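Local atomic coordinates of S-adenosylmethionine tRNA ribosyltransferase (Rhodococcus sp., PDB entry 2NS0), a protein that is of unknown function but may bind nucleic acid, or act as an S-adenosylmethionine-dependent tRNA ribosyltransferase. Residues E10-L15 with G57-T62; A33-P36 with P41-E44; R6-C11 with S28-A33. All blocks are in the same frame, centred on the assembly; numbering follows the deposited sequence.

Interaction 1: E10-L15 with G57-T62; sequences ECIRAL and GEVEVT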
# COMPACT_ATOMS: atom_id res chain seq x y z
N GLU A 10 4.73 7.63 -2.60
CA GLU A 10 3.96 8.88 -2.71
C GLU A 10 2.55 8.60 -3.13
O GLU A 10 1.63 9.25 -2.69
CB GLU A 10 4.64 9.84 -3.71
CG GLU A 10 3.71 10.91 -4.35
CD GLU A 10 3.11 11.91 -3.36
OE1 GLU A 10 3.42 11.83 -2.15
OE2 GLU A 10 2.31 12.80 -3.80
N CYS A 11 2.37 7.59 -3.98
CA CYS A 11 1.04 7.19 -4.41
C CYS A 11 0.23 6.56 -3.27
O CYS A 11 -0.95 6.88 -3.13
CB CYS A 11 1.11 6.25 -5.61
SG CYS A 11 -0.53 5.77 -6.18
N ILE A 12 0.83 5.66 -2.48
CA ILE A 12 0.18 5.13 -1.25
C ILE A 12 -0.29 6.29 -0.37
O ILE A 12 -1.46 6.32 0.08
CB ILE A 12 1.10 4.17 -0.44
CG1 ILE A 12 1.32 2.86 -1.20
CG2 ILE A 12 0.48 3.81 0.95
CD1 ILE A 12 2.55 2.05 -0.74
N ARG A 13 0.60 7.26 -0.13
CA ARG A 13 0.26 8.42 0.74
C ARG A 13 -0.86 9.23 0.14
O ARG A 13 -1.78 9.62 0.82
CB ARG A 13 1.45 9.33 1.02
CG ARG A 13 2.49 8.67 1.90
CD ARG A 13 3.58 9.66 2.24
NE ARG A 13 4.70 9.04 2.93
CZ ARG A 13 5.94 8.98 2.46
NH1 ARG A 13 6.20 9.46 1.26
NH2 ARG A 13 6.91 8.43 3.18
N ALA A 14 -0.78 9.47 -1.15
CA ALA A 14 -1.75 10.30 -1.84
C ALA A 14 -3.11 9.64 -1.80
O ALA A 14 -4.12 10.34 -1.58
CB ALA A 14 -1.33 10.51 -3.29
N LEU A 15 -3.18 8.33 -2.07
CA LEU A 15 -4.48 7.64 -2.05
C LEU A 15 -5.04 7.58 -0.63
O LEU A 15 -6.20 7.87 -0.43
CB LEU A 15 -4.41 6.25 -2.65
CG LEU A 15 -4.08 6.16 -4.15
CD1 LEU A 15 -3.85 4.74 -4.58
CD2 LEU A 15 -5.14 6.80 -4.99
N GLY A 57 6.41 3.10 10.34
CA GLY A 57 5.33 3.33 11.25
C GLY A 57 4.26 4.24 10.70
O GLY A 57 3.32 4.53 11.43
N GLU A 58 4.38 4.66 9.44
CA GLU A 58 3.40 5.55 8.77
C GLU A 58 2.05 4.89 8.43
O GLU A 58 0.97 5.51 8.55
CB GLU A 58 4.00 6.09 7.47
CG GLU A 58 5.25 6.92 7.73
CD GLU A 58 5.63 7.81 6.54
OE1 GLU A 58 4.86 7.89 5.57
OE2 GLU A 58 6.70 8.44 6.64
N VAL A 59 2.11 3.64 7.96
CA VAL A 59 0.94 2.89 7.61
C VAL A 59 1.00 1.54 8.30
O VAL A 59 2.07 1.13 8.76
CB VAL A 59 0.81 2.68 6.05
CG1 VAL A 59 0.87 4.04 5.28
CG2 VAL A 59 1.80 1.65 5.52
N GLU A 60 -0.16 0.86 8.39
CA GLU A 60 -0.22 -0.56 8.73
C GLU A 60 -0.87 -1.33 7.59
O GLU A 60 -1.77 -0.82 6.88
CB GLU A 60 -1.07 -0.80 9.99
CG GLU A 60 -0.45 -0.25 11.26
CD GLU A 60 -1.42 -0.19 12.39
OE1 GLU A 60 -2.56 0.31 12.18
OE2 GLU A 60 -1.06 -0.68 13.49
N VAL A 61 -0.45 -2.57 7.45
CA VAL A 61 -1.04 -3.44 6.46
C VAL A 61 -1.81 -4.50 7.26
O VAL A 61 -1.29 -5.00 8.29
CB VAL A 61 0.07 -4.14 5.60
CG1 VAL A 61 -0.54 -5.20 4.67
CG2 VAL A 61 0.96 -3.10 4.84
N THR A 62 -3.03 -4.81 6.82
CA THR A 62 -3.86 -5.81 7.49
C THR A 62 -4.34 -6.86 6.51
O THR A 62 -4.46 -6.64 5.32
CB THR A 62 -5.11 -5.20 8.23
OG1 THR A 62 -6.03 -4.67 7.28
CG2 THR A 62 -4.69 -4.07 9.24
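I12 and V59 meet on the buried side of this contact, where the branch methyl CG2 of I12 lies 4.4 Å from CG1 of V59. Each side chain points toward the opposite segment, and neighbours fill in the hydrocarbon packing: A49 against I12, L53 and W81 against V59. The backbones stay well apart, with the R13 and V59 CA atoms 8.8 Å from each other. Helix 5-18 here faces the first strand of a small antiparallel sheet, entered through a Schellman turn at G57 that ends helix 43-55; helices followed by such strands are consistent with a winged-helix layout. On the partly exposed side the chemistry turns ionic. R13, resting on L53 and W81, extends from CG to NE and grips E58 side-on: NE reaches OE1 of E58 at 2.9 Å, along the syn lone pair and nearly straight (160°). NH2 of R13 shares that OE1 at 3.2 Å, but from 31° out of the carboxylate plane. OE1 lies in the guanidinium plane, yet the carboxylate is turned 40° from it, and the bond from NH2 to OE2 is weak. A leucine in place of R13 would probably leave the E58 carboxylate without its cationic mate and freer to turn.

Interaction 2: A33-P36 with P41-E44; sequences AVAP and PLME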
# COMPACT_ATOMS: atom_id res chain seq x y z
N ALA A 33 -3.35 3.39 -10.03
CA ALA A 33 -3.15 4.84 -10.05
C ALA A 33 -1.86 5.18 -10.77
O ALA A 33 -1.85 6.12 -11.50
CB ALA A 33 -3.16 5.43 -8.64
N VAL A 34 -0.78 4.41 -10.58
CA VAL A 34 0.49 4.65 -11.30
C VAL A 34 0.54 4.11 -12.73
O VAL A 34 1.20 4.70 -13.56
CB VAL A 34 1.76 4.22 -10.51
CG1 VAL A 34 1.86 4.98 -9.16
CG2 VAL A 34 1.77 2.74 -10.25
N ALA A 35 -0.16 3.01 -13.02
CA ALA A 35 -0.06 2.31 -14.30
C ALA A 35 -1.41 1.71 -14.72
O ALA A 35 -1.55 0.49 -14.84
CB ALA A 35 1.05 1.22 -14.23
N PRO A 36 -2.39 2.56 -14.98
CA PRO A 36 -3.78 2.19 -15.22
C PRO A 36 -3.93 1.18 -16.37
O PRO A 36 -4.76 0.26 -16.32
CB PRO A 36 -4.45 3.53 -15.55
CG PRO A 36 -3.32 4.43 -16.01
CD PRO A 36 -2.20 4.02 -15.08
N PRO A 41 1.91 -5.95 -13.13
CA PRO A 41 3.32 -6.06 -12.81
C PRO A 41 3.79 -5.21 -11.61
O PRO A 41 4.87 -5.44 -11.06
CB PRO A 41 3.99 -5.61 -14.10
CG PRO A 41 2.94 -5.85 -15.17
CD PRO A 41 1.71 -5.40 -14.48
N LEU A 42 2.99 -4.24 -11.21
CA LEU A 42 3.35 -3.43 -10.03
C LEU A 42 2.94 -4.01 -8.68
O LEU A 42 3.24 -3.42 -7.67
CB LEU A 42 2.83 -1.99 -10.18
CG LEU A 42 3.56 -1.27 -11.31
CD1 LEU A 42 3.00 0.12 -11.40
CD2 LEU A 42 5.02 -1.20 -11.02
N MSE A 43 2.30 -5.18 -8.67
CA MSE A 43 1.79 -5.76 -7.44
C MSE A 43 2.86 -6.03 -6.38
O MSE A 43 2.73 -5.58 -5.25
CB MSE A 43 0.94 -7.01 -7.71
CG MSE A 43 -0.40 -6.75 -8.38
SE MSE A 43 -1.64 -5.67 -7.26
CE MSE A 43 -0.86 -3.95 -7.53
N GLU A 44 3.93 -6.75 -6.74
CA GLU A 44 5.02 -6.95 -5.75
C GLU A 44 5.78 -5.65 -5.40
O GLU A 44 6.04 -5.42 -4.24
CB GLU A 44 5.96 -8.10 -6.16
CG GLU A 44 5.23 -9.45 -6.26
CD GLU A 44 4.53 -9.83 -4.94
OE1 GLU A 44 5.25 -10.03 -3.94
OE2 GLU A 44 3.27 -9.91 -4.91
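L42 reaches across to V34 and A35 with one methyl, CD1, and the contact is wholly apolar. The two backbones keep their distance, the CA atoms of A35 and L42 being 7.9 Å apart, so the gap is bridged by the leucine side chain. At its root, CB of L42 packs against the methyl of A31, on the body of helix 27-34. CG is set anti to the carbonyl carbon (chi1 -67°), which sends the fork toward the end of that helix. CD1 then continues the chain in the extended sense, anti to CA (chi2 180°), and ends beside CB of A35 at 3.6 Å. The same methyl lies against CG2 of V34, although the modelled separation is too short for two carbons and its exact value is doubtful. It is CD1, not the other branch CD2, that makes the contact. The side chain of L42 also touches V3 and comes within about 4 Å of a bound 1,2-ethanediol, probably a remnant of the crystallisation liquor. V34 presents its two methyls to different neighbours: CG2 faces L42, while CG1 packs on CB of C11. A35 is the first residue to leave helical geometry after helix 27-34, and L42 belongs to the short 3-10 turn leading into helix 43-55, so the contact closes the turn between helices 27-34 and 43-55, as in a helix-turn-helix unit. Helix 5-18 also touches V34, through L8 and C11, and M43, present as selenomethionine, packs back on P27 and A31 of helix 27-34.

Interaction 3: R6-C11 with S28-A33; sequences RELEEC and SDVARA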
# COMPACT_ATOMS: atom_id res chain seq x y z
N ARG A 6 10.12 5.57 -4.59
CA ARG A 6 9.59 6.86 -4.13
C ARG A 6 8.21 7.17 -4.74
O ARG A 6 7.30 7.65 -4.05
CB ARG A 6 10.57 7.97 -4.49
CG ARG A 6 10.21 9.32 -3.89
CD ARG A 6 11.44 10.24 -3.77
NE ARG A 6 11.77 10.85 -5.06
CZ ARG A 6 12.78 11.70 -5.29
NH1 ARG A 6 13.59 12.07 -4.30
NH2 ARG A 6 12.97 12.18 -6.52
N GLU A 7 8.04 6.93 -6.03
CA GLU A 7 6.76 7.17 -6.68
C GLU A 7 5.63 6.32 -6.07
O GLU A 7 4.51 6.79 -5.95
CB GLU A 7 6.84 6.81 -8.15
CG GLU A 7 7.15 7.89 -9.14
CD GLU A 7 7.07 7.28 -10.55
OE1 GLU A 7 5.91 7.08 -11.06
OE2 GLU A 7 8.15 6.92 -11.09
N LEU A 8 5.93 5.06 -5.77
CA LEU A 8 4.96 4.15 -5.22
C LEU A 8 4.60 4.59 -3.81
O LEU A 8 3.42 4.56 -3.43
CB LEU A 8 5.48 2.72 -5.22
CG LEU A 8 5.66 2.12 -6.63
CD1 LEU A 8 6.30 0.73 -6.64
CD2 LEU A 8 4.31 2.05 -7.27
N GLU A 9 5.63 4.98 -3.05
CA GLU A 9 5.40 5.47 -1.72
C GLU A 9 4.48 6.68 -1.70
O GLU A 9 3.57 6.76 -0.87
CB GLU A 9 6.72 5.70 -0.97
CG GLU A 9 7.42 4.36 -0.58
CD GLU A 9 8.91 4.56 -0.23
OE1 GLU A 9 9.27 5.68 0.20
OE2 GLU A 9 9.71 3.62 -0.42
N GLU A 10 4.73 7.63 -2.60
CA GLU A 10 3.96 8.88 -2.71
C GLU A 10 2.55 8.60 -3.13
O GLU A 10 1.63 9.25 -2.69
CB GLU A 10 4.64 9.84 -3.71
CG GLU A 10 3.71 10.91 -4.35
CD GLU A 10 3.11 11.91 -3.36
OE1 GLU A 10 3.42 11.83 -2.15
OE2 GLU A 10 2.31 12.80 -3.80
N CYS A 11 2.37 7.59 -3.98
CA CYS A 11 1.04 7.19 -4.41
C CYS A 11 0.23 6.56 -3.27
O CYS A 11 -0.95 6.88 -3.13
CB CYS A 11 1.11 6.25 -5.61
SG CYS A 11 -0.53 5.77 -6.18
N SER A 28 -3.84 -3.03 -5.53
CA SER A 28 -4.31 -2.71 -6.88
C SER A 28 -4.74 -1.24 -7.05
O SER A 28 -4.64 -0.72 -8.14
CB SER A 28 -5.36 -3.71 -7.41
OG SER A 28 -6.68 -3.52 -6.86
N ASP A 29 -5.22 -0.59 -5.99
CA ASP A 29 -5.57 0.84 -6.06
C ASP A 29 -4.31 1.67 -6.39
O ASP A 29 -4.37 2.60 -7.18
CB ASP A 29 -6.11 1.36 -4.71
CG ASP A 29 -7.53 0.86 -4.37
OD1 ASP A 29 -8.34 0.51 -5.26
OD2 ASP A 29 -7.84 0.86 -3.17
N VAL A 30 -3.19 1.35 -5.73
CA VAL A 30 -1.89 1.97 -6.01
C VAL A 30 -1.42 1.63 -7.44
O VAL A 30 -1.09 2.51 -8.21
CB VAL A 30 -0.81 1.52 -4.95
CG1 VAL A 30 0.48 2.39 -5.05
CG2 VAL A 30 -1.36 1.56 -3.56
N ALA A 31 -1.33 0.34 -7.78
CA ALA A 31 -0.85 -0.07 -9.10
C ALA A 31 -1.65 0.59 -10.23
O ALA A 31 -1.05 1.03 -11.20
CB ALA A 31 -0.85 -1.56 -9.24
N ARG A 32 -2.98 0.69 -10.08
CA ARG A 32 -3.84 1.26 -11.11
C ARG A 32 -3.61 2.76 -11.17
O ARG A 32 -3.70 3.36 -12.22
CB ARG A 32 -5.34 1.02 -10.85
CG ARG A 32 -5.92 -0.39 -11.22
CD ARG A 32 -7.52 -0.53 -11.03
NE ARG A 32 -7.98 -1.91 -11.30
CZ ARG A 32 -8.24 -2.42 -12.53
NH1 ARG A 32 -8.14 -1.69 -13.66
NH2 ARG A 32 -8.64 -3.67 -12.64
N ALA A 33 -3.35 3.39 -10.03
CA ALA A 33 -3.15 4.84 -10.05
C ALA A 33 -1.86 5.18 -10.77
O ALA A 33 -1.85 6.12 -11.50
CB ALA A 33 -3.16 5.43 -8.64
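C11 and V30 mark the nearest approach of the two backbones, their CA atoms 6.2 Å apart, where the segment axes of helices 5-18 and 27-34 pass at 9.9 Å with 119° between their directions. The side chain of C11 does most of the touching. With its sulfur anti to the backbone nitrogen (chi1 -179°), C11 reaches helix 27-34 and lies against V30 and A33, two residues about one turn apart. SG of C11 is 3.7 Å from CG1 of V30 and 3.6 Å from CB of A33, an almost even pair of van der Waals contacts. The same V30 methyl also leans on CB of C11 at 4.0 Å. One turn earlier, L8 adds a looser touch: its CD2 ends 4.4 Å from CG1 of V30, and that methyl also lies near the L8 carbonyl oxygen. V30 sends its second branch another way, with CG2 3.8 Å from CG1 of I12. V30 is buried, whereas A33 at the edge is exposed. Helix 43-55 covers the inner side of the crossing, since L8 packs on P45 and A49 and V30 on V46, and it is tied to helix 5-18 by a salt bridge from E9 to R52; I25, in the loop before helix 27-34, also touches V30.

Helix 5-18 takes part in interactions 1 and 3, packing on the strand 59-63 in one and on helix 27-34 in the other; I12 lies between them, touching both V59 and V30. Interactions 2 and 3 both use helix 27-34; A33 lies in both ranges but touches only in interaction 3. Interaction 1 lies nearest the centre of the chain, about 5 Å from it, and interaction 2 farthest out, at about 11 Å. Their chemistry differs: interaction 3 sets methyls and a sulfur between two helices, interaction 2 sets methyls between the end of one helix and the approach to the next, and interaction 1 adds an ion pair at its edge.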